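PDB 6U1R: SxtG from Microseira wollei, which probably transfers an amidino group to an amine acceptor in the biosynthesis of the paralytic shellfish toxin saxitoxin. Local coordinates for residues A[277-282]-A[296-301]; A[256-261]-A[283-288]; A[302-307]-A[315-320]. All blocks are in the same frame, centred on the assembly; numbering follows the deposited sequence.

Overall arrangement
Following the chain from the N terminus, 256-261 leaves strand 251-255, strands 269-273 and 276-279 come next, and 277-282 carries the second of these into the loop that includes 283-288. Contact 2 closes when 283-288 returns to 256-261, and contact 1 closes when 296-301 joins the edge of strand 276-279. Their segments alternate, so the two closures cross. Contact 3 follows in series, folding 315-320 back onto 302-307 within the loop that precedes strand 324-325. The three touch one another: Val284 packs on Val279, Pro281 on Tyr303, and Phe283 against Trp318. A small sheet and the loops at its end are thereby joined together.

Contact 1: residues A[277-282]-A[296-301]; sequences ILVNPE and WDILVA
Parallel strand pairing in a three-stranded mixed sheet brings Ile277, Leu278 and Val279 beside Ile298, Leu299 and Val300. Four backbone hydrogen bonds join the strands. Ile277 N reaches Asp297 O at 3.2 Å, and Ile277 O accepts from Leu299 N at 2.8 Å. Val279 repeats the pattern, its N bonding to Leu299 O and its O to Ala301 N, the latter at 2.9 Å and almost straight (176°). Leu278 CA makes a CA-H...O contact to Leu299 O, and the Leu278 backbone bonds to Met270 of strand 269-273.

The side chains alternate between two faces. On one, Ile277 presents CB to the edge of the Trp296 indole, 3.8 Å from CE3, the two side chains crossing at about a right angle. On the same face Val279 CG2 lies 3.9 Å from Ile298 CG2; CG1 of Val279 is anti to the backbone N (chi1 176°), which leaves CG2 anti to the carbonyl carbon. On the other, Leu278 CD1 meets Ala301 CB at 4.0 Å, and Met340 of helix 338-346 covers both. Past the strands, Pro281 CB rests 3.6 Å from Val300 CG1, while Asn280 forms an Asx turn. This sheet is consistent with the alpha/beta-propeller fold of the amidinotransferase family.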
ATOM      1  N   ILE A 277     -20.728 -22.508 -11.051  1.00 15.44           N
ATOM      2  CA  ILE A 277     -20.246 -21.185 -11.427  1.00 14.35           C
ATOM      3  C   ILE A 277     -21.136 -20.610 -12.524  1.00 16.36           C
ATOM      4  O   ILE A 277     -21.399 -21.267 -13.537  1.00 15.74           O
ATOM      5  CB  ILE A 277     -18.760 -21.232 -11.841  1.00 15.64           C
ATOM      6  CG1 ILE A 277     -18.197 -19.825 -12.067  1.00 14.74           C
ATOM      7  CG2 ILE A 277     -18.525 -22.170 -13.039  1.00 15.36           C
ATOM      8  CD1 ILE A 277     -16.671 -19.797 -12.010  1.00 17.00           C
ATOM      9  N   LEU A 278     -21.609 -19.389 -12.294  1.00 15.25           N
ATOM     10  CA  LEU A 278     -22.499 -18.665 -13.190  1.00 14.05           C
ATOM     11  C   LEU A 278     -21.684 -17.863 -14.201  1.00 16.67           C
ATOM     12  O   LEU A 278     -20.783 -17.103 -13.815  1.00 15.24           O
ATOM     13  CB  LEU A 278     -23.376 -17.740 -12.346  1.00 16.51           C
ATOM     14  CG  LEU A 278     -24.434 -16.835 -12.975  1.00 15.45           C
ATOM     15  CD1 LEU A 278     -25.554 -17.664 -13.562  1.00 15.75           C
ATOM     16  CD2 LEU A 278     -24.986 -15.878 -11.922  1.00 15.52           C
ATOM     17  N   VAL A 279     -22.018 -18.001 -15.493  1.00 15.30           N
ATOM     18  CA  VAL A 279     -21.219 -17.416 -16.561  1.00 15.02           C
ATOM     19  C   VAL A 279     -22.093 -16.588 -17.498  1.00 15.14           C
ATOM     20  O   VAL A 279     -23.223 -16.967 -17.823  1.00 16.33           O
ATOM     21  CB  VAL A 279     -20.467 -18.512 -17.345  1.00 19.06           C
ATOM     22  CG1 VAL A 279     -19.726 -17.911 -18.487  1.00 23.31           C
ATOM     23  CG2 VAL A 279     -19.533 -19.247 -16.409  1.00 18.13           C
ATOM     24  N   ASN A 280     -21.551 -15.456 -17.924  1.00 14.85           N
ATOM     25  CA  ASN A 280     -22.233 -14.529 -18.815  1.00 14.92           C
ATOM     26  C   ASN A 280     -22.097 -15.021 -20.251  1.00 16.33           C
ATOM     27  O   ASN A 280     -20.971 -15.138 -20.742  1.00 17.36           O
ATOM     28  CB  ASN A 280     -21.594 -13.142 -18.646  1.00 14.12           C
ATOM     29  CG  ASN A 280     -22.238 -12.077 -19.497  1.00 18.39           C
ATOM     30  OD1 ASN A 280     -22.578 -12.300 -20.665  1.00 17.11           O
ATOM     31  ND2 ASN A 280     -22.386 -10.881 -18.919  1.00 15.96           N
ATOM     32  N   PRO A 281     -23.196 -15.307 -20.963  1.00 15.96           N
ATOM     33  CA  PRO A 281     -23.054 -15.921 -22.295  1.00 18.86           C
ATOM     34  C   PRO A 281     -22.516 -14.979 -23.361  1.00 20.25           C
ATOM     35  O   PRO A 281     -22.046 -15.460 -24.401  1.00 21.96           O
ATOM     36  CB  PRO A 281     -24.482 -16.377 -22.626  1.00 20.49           C
ATOM     37  CG  PRO A 281     -25.347 -15.419 -21.941  1.00 19.57           C
ATOM     38  CD  PRO A 281     -24.609 -15.078 -20.624  1.00 16.02           C
ATOM     39  N   GLU A 282     -22.588 -13.671 -23.160  1.00 19.09           N
ATOM     40  CA  GLU A 282     -22.057 -12.717 -24.124  0.54 19.80           C
ATOM     41  C   GLU A 282     -20.597 -12.367 -23.860  1.00 20.90           C
ATOM     42  O   GLU A 282     -19.852 -12.091 -24.810  1.00 23.35           O
ATOM     43  CB  GLU A 282     -22.914 -11.448 -24.108  0.54 19.98           C
ATOM     44  CG  GLU A 282     -24.300 -11.635 -24.739  0.54 20.21           C
ATOM     45  CD  GLU A 282     -24.223 -11.841 -26.243  0.54 20.93           C
ATOM     46  OE1 GLU A 282     -23.449 -11.109 -26.887  0.54 20.97           O
ATOM     47  OE2 GLU A 282     -24.918 -12.730 -26.773  0.54 21.16           O
ATOM     48  N   TRP A 296     -16.324 -28.486 -12.792  1.00 20.89           N
ATOM     49  CA  TRP A 296     -17.491 -27.784 -12.285  1.00 20.10           C
ATOM     50  C   TRP A 296     -18.623 -27.737 -13.317  1.00 20.48           C
ATOM     51  O   TRP A 296     -18.415 -27.887 -14.529  1.00 19.69           O
ATOM     52  CB  TRP A 296     -17.110 -26.348 -11.875  1.00 19.93           C
ATOM     53  CG  TRP A 296     -16.462 -26.242 -10.531  1.00 18.88           C
ATOM     54  CD1 TRP A 296     -15.678 -27.170  -9.912  1.00 18.89           C
ATOM     55  CD2 TRP A 296     -16.582 -25.143  -9.619  1.00 18.03           C
ATOM     56  NE1 TRP A 296     -15.288 -26.707  -8.662  1.00 19.63           N
ATOM     57  CE2 TRP A 296     -15.833 -25.464  -8.465  1.00 18.96           C
ATOM     58  CE3 TRP A 296     -17.248 -23.919  -9.669  1.00 17.14           C
ATOM     59  CZ2 TRP A 296     -15.727 -24.593  -7.380  1.00 17.52           C
ATOM     60  CZ3 TRP A 296     -17.143 -23.056  -8.584  1.00 16.61           C
ATOM     61  CH2 TRP A 296     -16.393 -23.400  -7.455  1.00 17.11           C
ATOM     62  N   ASP A 297     -19.831 -27.512 -12.810  1.00 19.46           N
ATOM     63  CA  ASP A 297     -20.989 -27.224 -13.653  1.00 20.84           C
ATOM     64  C   ASP A 297     -20.980 -25.748 -14.041  1.00 20.79           C
ATOM     65  O   ASP A 297     -21.001 -24.867 -13.171  1.00 18.88           O
ATOM     66  CB  ASP A 297     -22.295 -27.554 -12.936  1.00 21.54           C
ATOM     67  CG  ASP A 297     -22.512 -29.060 -12.755  1.00 25.80           C
ATOM     68  OD1 ASP A 297     -21.966 -29.844 -13.559  1.00 25.65           O
ATOM     69  OD2 ASP A 297     -23.233 -29.455 -11.814  1.00 27.25           O
ATOM     70  N   ILE A 298     -20.985 -25.490 -15.341  1.00 20.59           N
ATOM     71  CA  ILE A 298     -21.051 -24.137 -15.872  1.00 20.67           C
ATOM     72  C   ILE A 298     -22.524 -23.792 -16.059  1.00 19.49           C
ATOM     73  O   ILE A 298     -23.231 -24.407 -16.868  1.00 20.05           O
ATOM     74  CB  ILE A 298     -20.253 -24.017 -17.172  1.00 23.35           C
ATOM     75  CG1 ILE A 298     -18.759 -24.208 -16.848  1.00 25.47           C
ATOM     76  CG2 ILE A 298     -20.520 -22.682 -17.852  1.00 22.96           C
ATOM     77  CD1 ILE A 298     -17.872 -24.210 -18.050  1.00 37.85           C
ATOM     78  N   LEU A 299     -22.996 -22.842 -15.261  1.00 17.67           N
ATOM     79  CA  LEU A 299     -24.378 -22.381 -15.294  1.00 17.54           C
ATOM     80  C   LEU A 299     -24.431 -21.134 -16.169  1.00 17.93           C
ATOM     81  O   LEU A 299     -23.964 -20.066 -15.758  1.00 16.08           O
ATOM     82  CB  LEU A 299     -24.880 -22.086 -13.880  1.00 16.67           C
ATOM     83  CG  LEU A 299     -24.648 -23.186 -12.837  1.00 19.87           C
ATOM     84  CD1 LEU A 299     -25.189 -22.723 -11.496  1.00 19.35           C
ATOM     85  CD2 LEU A 299     -25.293 -24.486 -13.251  1.00 19.61           C
ATOM     86  N   VAL A 300     -24.991 -21.259 -17.379  1.00 17.66           N
ATOM     87  CA  VAL A 300     -25.009 -20.135 -18.316  1.00 16.38           C
ATOM     88  C   VAL A 300     -26.191 -19.229 -17.982  1.00 17.05           C
ATOM     89  O   VAL A 300     -27.350 -19.666 -17.969  1.00 16.09           O
ATOM     90  CB  VAL A 300     -25.071 -20.621 -19.774  1.00 18.56           C
ATOM     91  CG1 VAL A 300     -25.055 -19.423 -20.750  1.00 18.85           C
ATOM     92  CG2 VAL A 300     -23.917 -21.571 -20.096  1.00 21.60           C
ATOM     93  N   ALA A 301     -25.901 -17.957 -17.706  1.00 16.22           N
ATOM     94  CA  ALA A 301     -26.935 -17.032 -17.288  1.00 15.26           C
ATOM     95  C   ALA A 301     -27.996 -16.886 -18.376  1.00 15.17           C
ATOM     96  O   ALA A 301     -27.663 -16.852 -19.568  1.00 16.13           O
ATOM     97  CB  ALA A 301     -26.340 -15.654 -16.981  1.00 15.74           C
TER

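Contact 2: residues A[256-261]-A[283-288]; sequences ESQCPE and FVDVNK
The Phe283 ring carries Cys259 on one face: CB stands 3.6 Å from the ring centroid and only 8° off its normal, a CH-pi contact over the centre. SG lies over the ring as well, 4.1 Å from the same centroid, in a sulfur-aromatic contact. With SG anti to the backbone N of Cys259 (chi1 176°), the thiol extends along the ring toward CZ of Phe283. Trp318 meets the Phe283 ring edge-to-face, and Asn280 OD1 accepts from Phe283 N.

One direct backbone bond holds the loops together, Gln258 N to Phe283 O at 2.9 Å and nearly straight (173°). The extended Gln258 side chain then runs along 283-285 as far as Asp285. Two waters fill out the polar link: water 2 donates to Glu256 O at 2.7 Å and accepts from Asp285 N, while water 1 joins Glu256 N to Lys288 O, the latter by a long bond. Ser257 OG accepts from Cys259 N in an ST turn, and Asp285 OD1 accepts from Asn287 N, from above the carboxylate plane, in an Asx turn.

The contact thus sets the loop following strand 251-255 against the one between strands 276-279 and 297-300.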
ATOM      1  N   GLU A 256     -10.320 -14.656 -20.280  1.00 21.80           N
ATOM      2  CA  GLU A 256     -10.440 -13.653 -21.335  1.00 24.19           C
ATOM      3  C   GLU A 256     -11.891 -13.193 -21.430  1.00 22.80           C
ATOM      4  O   GLU A 256     -12.780 -14.011 -21.664  1.00 23.28           O
ATOM      5  CB  GLU A 256      -9.983 -14.233 -22.675  1.00 25.93           C
ATOM      6  CG  GLU A 256      -8.574 -14.834 -22.642  1.00 31.66           C
ATOM      7  CD  GLU A 256      -7.486 -13.791 -22.455  1.00 37.42           C
ATOM      8  OE1 GLU A 256      -7.634 -12.677 -23.001  1.00 38.34           O
ATOM      9  OE2 GLU A 256      -6.481 -14.086 -21.759  1.00 39.88           O
ATOM     10  N   SER A 257     -12.133 -11.896 -21.216  1.00 22.12           N
ATOM     11  CA  SER A 257     -13.462 -11.328 -21.428  1.00 20.68           C
ATOM     12  C   SER A 257     -13.605 -10.861 -22.870  1.00 21.28           C
ATOM     13  O   SER A 257     -12.670 -10.306 -23.451  1.00 22.30           O
ATOM     14  CB  SER A 257     -13.726 -10.145 -20.497  1.00 22.03           C
ATOM     15  OG  SER A 257     -15.019  -9.598 -20.737  1.00 24.02           O
ATOM     16  N   GLN A 258     -14.782 -11.088 -23.436  1.00 19.58           N
ATOM     17  CA  GLN A 258     -15.170 -10.529 -24.723  1.00 21.28           C
ATOM     18  C   GLN A 258     -15.865  -9.174 -24.595  1.00 21.71           C
ATOM     19  O   GLN A 258     -16.301  -8.624 -25.610  1.00 21.71           O
ATOM     20  CB  GLN A 258     -16.089 -11.517 -25.450  1.00 24.34           C
ATOM     21  CG  GLN A 258     -15.398 -12.842 -25.800  1.00 26.18           C
ATOM     22  CD  GLN A 258     -16.374 -13.920 -26.272  1.00 30.46           C
ATOM     23  OE1 GLN A 258     -17.546 -13.947 -25.879  1.00 30.82           O
ATOM     24  NE2 GLN A 258     -15.887 -14.818 -27.112  1.00 29.47           N
ATOM     25  N   CYS A 259     -15.999  -8.632 -23.379  1.00 18.85           N
ATOM     26  CA  CYS A 259     -16.650  -7.334 -23.193  1.00 18.46           C
ATOM     27  C   CYS A 259     -15.650  -6.225 -23.488  1.00 18.10           C
ATOM     28  O   CYS A 259     -14.658  -6.105 -22.767  1.00 16.96           O
ATOM     29  CB  CYS A 259     -17.156  -7.172 -21.763  1.00 19.72           C
ATOM     30  SG  CYS A 259     -17.874  -5.522 -21.442  1.00 19.97           S
ATOM     31  N   PRO A 260     -15.860  -5.400 -24.521  1.00 17.72           N
ATOM     32  CA  PRO A 260     -14.878  -4.342 -24.813  1.00 17.92           C
ATOM     33  C   PRO A 260     -14.789  -3.274 -23.739  1.00 16.26           C
ATOM     34  O   PRO A 260     -13.774  -2.558 -23.687  1.00 16.07           O
ATOM     35  CB  PRO A 260     -15.390  -3.736 -26.139  1.00 20.47           C
ATOM     36  CG  PRO A 260     -16.311  -4.771 -26.711  1.00 20.20           C
ATOM     37  CD  PRO A 260     -16.931  -5.448 -25.529  1.00 19.27           C
ATOM     38  N   GLU A 261     -15.831  -3.138 -22.918  1.00 14.76           N
ATOM     39  CA  GLU A 261     -15.953  -2.170 -21.834  1.00 16.36           C
ATOM     40  C   GLU A 261     -15.499  -2.735 -20.477  1.00 15.79           C
ATOM     41  O   GLU A 261     -15.849  -2.163 -19.436  1.00 14.74           O
ATOM     42  CB  GLU A 261     -17.414  -1.712 -21.722  1.00 18.32           C
ATOM     43  CG  GLU A 261     -17.969  -1.015 -22.976  1.00 21.59           C
ATOM     44  CD  GLU A 261     -18.504  -1.969 -24.029  1.00 23.93           C
ATOM     45  OE1 GLU A 261     -19.076  -3.012 -23.655  1.00 25.03           O
ATOM     46  OE2 GLU A 261     -18.383  -1.660 -25.233  1.00 26.96           O
ATOM     47  N   PHE A 283     -20.167 -12.358 -22.599  1.00 18.90           N
ATOM     48  CA  PHE A 283     -18.796 -11.977 -22.275  1.00 18.68           C
ATOM     49  C   PHE A 283     -17.820 -13.153 -22.213  1.00 23.17           C
ATOM     50  O   PHE A 283     -16.602 -12.920 -22.219  1.00 22.49           O
ATOM     51  CB  PHE A 283     -18.737 -11.249 -20.927  1.00 18.86           C
ATOM     52  CG  PHE A 283     -19.529  -9.945 -20.862  1.00 18.31           C
ATOM     53  CD1 PHE A 283     -20.104  -9.373 -21.992  1.00 20.76           C
ATOM     54  CD2 PHE A 283     -19.678  -9.299 -19.646  1.00 19.50           C
ATOM     55  CE1 PHE A 283     -20.826  -8.191 -21.899  1.00 21.68           C
ATOM     56  CE2 PHE A 283     -20.391  -8.123 -19.540  1.00 20.25           C
ATOM     57  CZ  PHE A 283     -20.962  -7.561 -20.669  1.00 21.88           C
ATOM     58  N   VAL A 284     -18.302 -14.395 -22.142  1.00 23.24           N
ATOM     59  CA  VAL A 284     -17.441 -15.564 -21.956  1.00 24.71           C
ATOM     60  C   VAL A 284     -17.667 -16.546 -23.095  1.00 24.30           C
ATOM     61  O   VAL A 284     -18.810 -16.919 -23.378  1.00 25.11           O
ATOM     62  CB  VAL A 284     -17.714 -16.240 -20.595  1.00 23.53           C
ATOM     63  CG1 VAL A 284     -17.017 -17.576 -20.504  1.00 25.83           C
ATOM     64  CG2 VAL A 284     -17.270 -15.332 -19.455  1.00 23.61           C
ATOM     65  N   ASP A 285     -16.577 -16.973 -23.742  1.00 24.51           N
ATOM     66  CA  ASP A 285     -16.590 -18.163 -24.591  1.00 26.98           C
ATOM     67  C   ASP A 285     -16.273 -19.360 -23.698  1.00 24.48           C
ATOM     68  O   ASP A 285     -15.129 -19.528 -23.264  1.00 25.24           O
ATOM     69  CB  ASP A 285     -15.575 -18.034 -25.727  1.00 28.11           C
ATOM     70  CG  ASP A 285     -15.572 -19.246 -26.669  1.00 30.65           C
ATOM     71  OD1 ASP A 285     -16.154 -20.290 -26.319  1.00 29.00           O
ATOM     72  OD2 ASP A 285     -14.974 -19.149 -27.766  1.00 32.06           O
ATOM     73  N   VAL A 286     -17.283 -20.187 -23.411  1.00 26.65           N
ATOM     74  CA  VAL A 286     -17.100 -21.268 -22.445  1.00 27.50           C
ATOM     75  C   VAL A 286     -16.043 -22.252 -22.902  1.00 30.46           C
ATOM     76  O   VAL A 286     -15.456 -22.960 -22.074  1.00 28.03           O
ATOM     77  CB  VAL A 286     -18.424 -22.010 -22.182  1.00 31.19           C
ATOM     78  CG1 VAL A 286     -19.457 -21.064 -21.595  1.00 29.99           C
ATOM     79  CG2 VAL A 286     -18.945 -22.643 -23.469  1.00 34.19           C
ATOM     80  N   ASN A 287     -15.776 -22.314 -24.209  1.00 30.29           N
ATOM     81  CA  ASN A 287     -14.809 -23.272 -24.729  1.00 31.50           C
ATOM     82  C   ASN A 287     -13.372 -22.808 -24.561  1.00 30.90           C
ATOM     83  O   ASN A 287     -12.454 -23.611 -24.759  1.00 33.30           O
ATOM     84  CB  ASN A 287     -15.098 -23.551 -26.207  1.00 32.58           C
ATOM     85  CG  ASN A 287     -16.432 -24.233 -26.416  1.00 35.57           C
ATOM     86  OD1 ASN A 287     -17.262 -23.779 -27.211  1.00 39.25           O
ATOM     87  ND2 ASN A 287     -16.653 -25.328 -25.697  1.00 33.39           N
ATOM     88  N   LYS A 288     -13.150 -21.547 -24.189  1.00 28.49           N
ATOM     89  CA  LYS A 288     -11.809 -21.035 -23.949  1.00 27.51           C
ATOM     90  C   LYS A 288     -11.550 -20.767 -22.469  1.00 27.23           C
ATOM     91  O   LYS A 288     -10.525 -20.166 -22.122  1.00 26.93           O
ATOM     92  CB  LYS A 288     -11.589 -19.769 -24.783  1.00 31.92           C
ATOM     93  CG  LYS A 288     -11.839 -20.013 -26.280  1.00 36.37           C
ATOM     94  CD  LYS A 288     -11.330 -18.866 -27.150  1.00 52.11           C
ATOM     95  CE  LYS A 288     -11.441 -19.201 -28.640  1.00 49.60           C
ATOM     96  NZ  LYS A 288     -11.161 -18.008 -29.495  1.00 52.57           N
TER
HETATM   97  O   HOH W   1     -11.165 -17.386 -20.470  1.00 23.83           O
HETATM   98  O   HOH W   2     -13.920 -15.547 -23.537  1.00 24.89           O

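Contact 3: residues A[302-307]-A[315-320]; sequences PYPNHI and VSEWAG
Water 3 bridges His306 and Glu317, donating to both backbone oxygens, with His306 O and Glu317 O each 2.8 Å away. A second bridge, water 4, accepts from His306 N and donates to Glu317 OE2 at 2.8 Å. The Glu317 side chain starts with CG between its backbone N and carbonyl carbon (chi1 85°), and its extended chain brings the carboxylate to this water. Its aliphatic part is packed too: Ile307 CD1 touches Glu317 CB at 3.5 Å, and Pro304 CG lies 4.0 Å from Glu317 CG.

Trp318 turns the edge of its six-membered ring to the face of Tyr303 in an offset pair, the planes 66° apart. The touching corner is CH2, 3.6 Å from Tyr303 CD2. Pro304 CD sits over a face of the same indole, a CH-pi contact 4.1 Å from the centroid of the Trp318 six-membered ring, while Pro302 O lies at its edge. Ser316 OG accepts from Trp318 N in an ST turn. Tyr303 OH probably hydrogen-bonds to Glu282 in one of its conformers, and His306 NE2 bonds to Glu357.

With no direct hydrogen bond, the segments cohere through aromatic, proline and aliphatic packing and two water bridges.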
ATOM      1  N   PRO A 302     -29.269 -16.775 -18.005  1.00 16.36           N
ATOM      2  CA  PRO A 302     -30.297 -16.425 -18.988  1.00 17.57           C
ATOM      3  C   PRO A 302     -30.158 -14.979 -19.419  1.00 17.97           C
ATOM      4  O   PRO A 302     -29.533 -14.160 -18.745  1.00 17.00           O
ATOM      5  CB  PRO A 302     -31.604 -16.667 -18.221  1.00 17.70           C
ATOM      6  CG  PRO A 302     -31.247 -16.324 -16.809  1.00 15.99           C
ATOM      7  CD  PRO A 302     -29.822 -16.823 -16.639  1.00 15.36           C
ATOM      8  N   TYR A 303     -30.736 -14.677 -20.593  1.00 17.08           N
ATOM      9  CA  TYR A 303     -30.809 -13.306 -21.096  1.00 18.20           C
ATOM     10  C   TYR A 303     -31.914 -12.537 -20.370  1.00 17.14           C
ATOM     11  O   TYR A 303     -33.021 -13.070 -20.195  1.00 17.89           O
ATOM     12  CB  TYR A 303     -31.044 -13.320 -22.609  1.00 18.48           C
ATOM     13  CG  TYR A 303     -29.816 -13.751 -23.383  1.00 19.20           C
ATOM     14  CD1 TYR A 303     -29.479 -15.093 -23.513  1.00 20.80           C
ATOM     15  CD2 TYR A 303     -28.978 -12.815 -23.959  1.00 20.66           C
ATOM     16  CE1 TYR A 303     -28.338 -15.478 -24.207  1.00 22.71           C
ATOM     17  CE2 TYR A 303     -27.850 -13.198 -24.657  1.00 21.61           C
ATOM     18  CZ  TYR A 303     -27.537 -14.518 -24.776  1.00 21.82           C
ATOM     19  OH  TYR A 303     -26.403 -14.869 -25.468  1.00 25.24           O
ATOM     20  N   PRO A 304     -31.653 -11.304 -19.925  1.00 16.16           N
ATOM     21  CA  PRO A 304     -32.628 -10.604 -19.078  1.00 17.53           C
ATOM     22  C   PRO A 304     -33.850 -10.089 -19.820  1.00 18.15           C
ATOM     23  O   PRO A 304     -34.909  -9.935 -19.194  1.00 18.34           O
ATOM     24  CB  PRO A 304     -31.808  -9.439 -18.500  1.00 16.99           C
ATOM     25  CG  PRO A 304     -30.768  -9.196 -19.551  1.00 16.78           C
ATOM     26  CD  PRO A 304     -30.393 -10.540 -20.047  1.00 17.17           C
ATOM     27  N   ASN A 305     -33.743  -9.808 -21.119  1.00 18.47           N
ATOM     28  CA  ASN A 305     -34.840  -9.186 -21.856  1.00 19.35           C
ATOM     29  C   ASN A 305     -35.345  -7.958 -21.102  1.00 21.80           C
ATOM     30  O   ASN A 305     -36.552  -7.732 -20.967  1.00 21.46           O
ATOM     31  CB  ASN A 305     -35.997 -10.171 -22.097  1.00 19.95           C
ATOM     32  CG  ASN A 305     -35.622 -11.324 -23.012  1.00 19.69           C
ATOM     33  OD1 ASN A 305     -36.029 -12.474 -22.793  1.00 21.09           O
ATOM     34  ND2 ASN A 305     -34.852 -11.032 -24.038  1.00 18.28           N
ATOM     35  N   HIS A 306     -34.402  -7.160 -20.605  1.00 19.57           N
ATOM     36  CA  HIS A 306     -34.705  -6.039 -19.726  1.00 20.90           C
ATOM     37  C   HIS A 306     -33.481  -5.146 -19.630  1.00 22.63           C
ATOM     38  O   HIS A 306     -32.398  -5.627 -19.283  1.00 21.27           O
ATOM     39  CB  HIS A 306     -35.106  -6.520 -18.329  1.00 21.90           C
ATOM     40  CG  HIS A 306     -35.224  -5.414 -17.323  1.00 23.52           C
ATOM     41  ND1 HIS A 306     -36.150  -4.399 -17.437  1.00 22.50           N
ATOM     42  CD2 HIS A 306     -34.514  -5.152 -16.198  1.00 24.24           C
ATOM     43  CE1 HIS A 306     -36.023  -3.574 -16.411  1.00 25.37           C
ATOM     44  NE2 HIS A 306     -35.030  -4.002 -15.649  1.00 23.50           N
ATOM     45  N   ILE A 307     -33.640  -3.868 -19.962  1.00 22.77           N
ATOM     46  CA  ILE A 307     -32.605  -2.852 -19.823  1.00 25.66           C
ATOM     47  C   ILE A 307     -33.026  -1.930 -18.678  1.00 27.56           C
ATOM     48  O   ILE A 307     -34.053  -1.245 -18.788  1.00 27.39           O
ATOM     49  CB  ILE A 307     -32.401  -2.047 -21.115  1.00 29.23           C
ATOM     50  CG1 ILE A 307     -32.185  -2.971 -22.319  1.00 29.86           C
ATOM     51  CG2 ILE A 307     -31.212  -1.092 -20.944  1.00 31.71           C
ATOM     52  CD1 ILE A 307     -30.919  -3.805 -22.251  1.00 33.92           C
ATOM     53  N   VAL A 315     -25.757   1.794 -16.967  1.00 72.88           N
ATOM     54  CA  VAL A 315     -26.177   0.413 -16.737  1.00 63.15           C
ATOM     55  C   VAL A 315     -25.583  -0.512 -17.790  1.00 51.52           C
ATOM     56  O   VAL A 315     -25.404  -0.135 -18.952  1.00 64.21           O
ATOM     57  CB  VAL A 315     -27.718   0.324 -16.755  1.00 57.68           C
ATOM     58  CG1 VAL A 315     -28.327   1.056 -15.570  1.00 49.64           C
ATOM     59  CG2 VAL A 315     -28.275   0.886 -18.087  1.00 51.04           C
ATOM     60  N   SER A 316     -25.278  -1.739 -17.374  1.00 47.13           N
ATOM     61  CA  SER A 316     -25.163  -2.879 -18.274  1.00 38.99           C
ATOM     62  C   SER A 316     -26.363  -3.777 -18.030  1.00 28.60           C
ATOM     63  O   SER A 316     -26.843  -3.898 -16.896  1.00 27.36           O
ATOM     64  CB  SER A 316     -23.864  -3.668 -18.056  1.00 41.50           C
ATOM     65  OG  SER A 316     -23.948  -4.993 -18.594  1.00 28.48           O
ATOM     66  N   GLU A 317     -26.873  -4.377 -19.094  1.00 26.73           N
ATOM     67  CA  GLU A 317     -28.010  -5.257 -18.903  1.00 25.15           C
ATOM     68  C   GLU A 317     -27.622  -6.515 -18.143  1.00 20.68           C
ATOM     69  O   GLU A 317     -28.504  -7.238 -17.677  1.00 18.61           O
ATOM     70  CB  GLU A 317     -28.640  -5.589 -20.258  1.00 28.28           C
ATOM     71  CG  GLU A 317     -28.020  -6.727 -21.013  1.00 27.25           C
ATOM     72  CD  GLU A 317     -28.336  -6.659 -22.495  1.00 36.03           C
ATOM     73  OE1 GLU A 317     -27.623  -5.928 -23.213  1.00 36.88           O
ATOM     74  OE2 GLU A 317     -29.303  -7.326 -22.932  1.00 39.40           O
ATOM     75  N   TRP A 318     -26.331  -6.779 -17.969  1.00 19.85           N
ATOM     76  CA  TRP A 318     -25.899  -7.988 -17.283  1.00 18.16           C
ATOM     77  C   TRP A 318     -25.754  -7.780 -15.785  1.00 16.64           C
ATOM     78  O   TRP A 318     -25.176  -8.630 -15.104  1.00 15.94           O
ATOM     79  CB  TRP A 318     -24.602  -8.513 -17.906  1.00 18.80           C
ATOM     80  CG  TRP A 318     -24.893  -8.989 -19.301  1.00 18.73           C
ATOM     81  CD1 TRP A 318     -24.552  -8.370 -20.468  1.00 21.59           C
ATOM     82  CD2 TRP A 318     -25.664 -10.147 -19.671  1.00 19.39           C
ATOM     83  NE1 TRP A 318     -25.033  -9.081 -21.535  1.00 20.53           N
ATOM     84  CE2 TRP A 318     -25.729 -10.170 -21.074  1.00 19.12           C
ATOM     85  CE3 TRP A 318     -26.301 -11.169 -18.948  1.00 17.95           C
ATOM     86  CZ2 TRP A 318     -26.388 -11.175 -21.773  1.00 20.61           C
ATOM     87  CZ3 TRP A 318     -26.961 -12.176 -19.651  1.00 18.63           C
ATOM     88  CH2 TRP A 318     -27.005 -12.158 -21.050  1.00 19.00           C
ATOM     89  N   ALA A 319     -26.305  -6.687 -15.255  1.00 16.84           N
ATOM     90  CA  ALA A 319     -26.245  -6.443 -13.820  1.00 16.66           C
ATOM     91  C   ALA A 319     -26.872  -7.566 -12.998  1.00 15.61           C
ATOM     92  O   ALA A 319     -26.581  -7.671 -11.797  1.00 16.53           O
ATOM     93  CB  ALA A 319     -26.937  -5.120 -13.481  1.00 19.35           C
ATOM     94  N   GLY A 320     -27.725  -8.400 -13.603  1.00 14.67           N
ATOM     95  CA  GLY A 320     -28.401  -9.454 -12.864  1.00 14.90           C
ATOM     96  C   GLY A 320     -27.475 -10.514 -12.306  1.00 15.52           C
ATOM     97  O   GLY A 320     -27.859 -11.213 -11.354  1.00 15.84           O
TER
HETATM   98  O   HOH W   3     -30.955  -6.209 -16.951  1.00 18.04           O
HETATM   99  O   HOH W   4     -31.996  -7.108 -22.377  1.00 25.59           O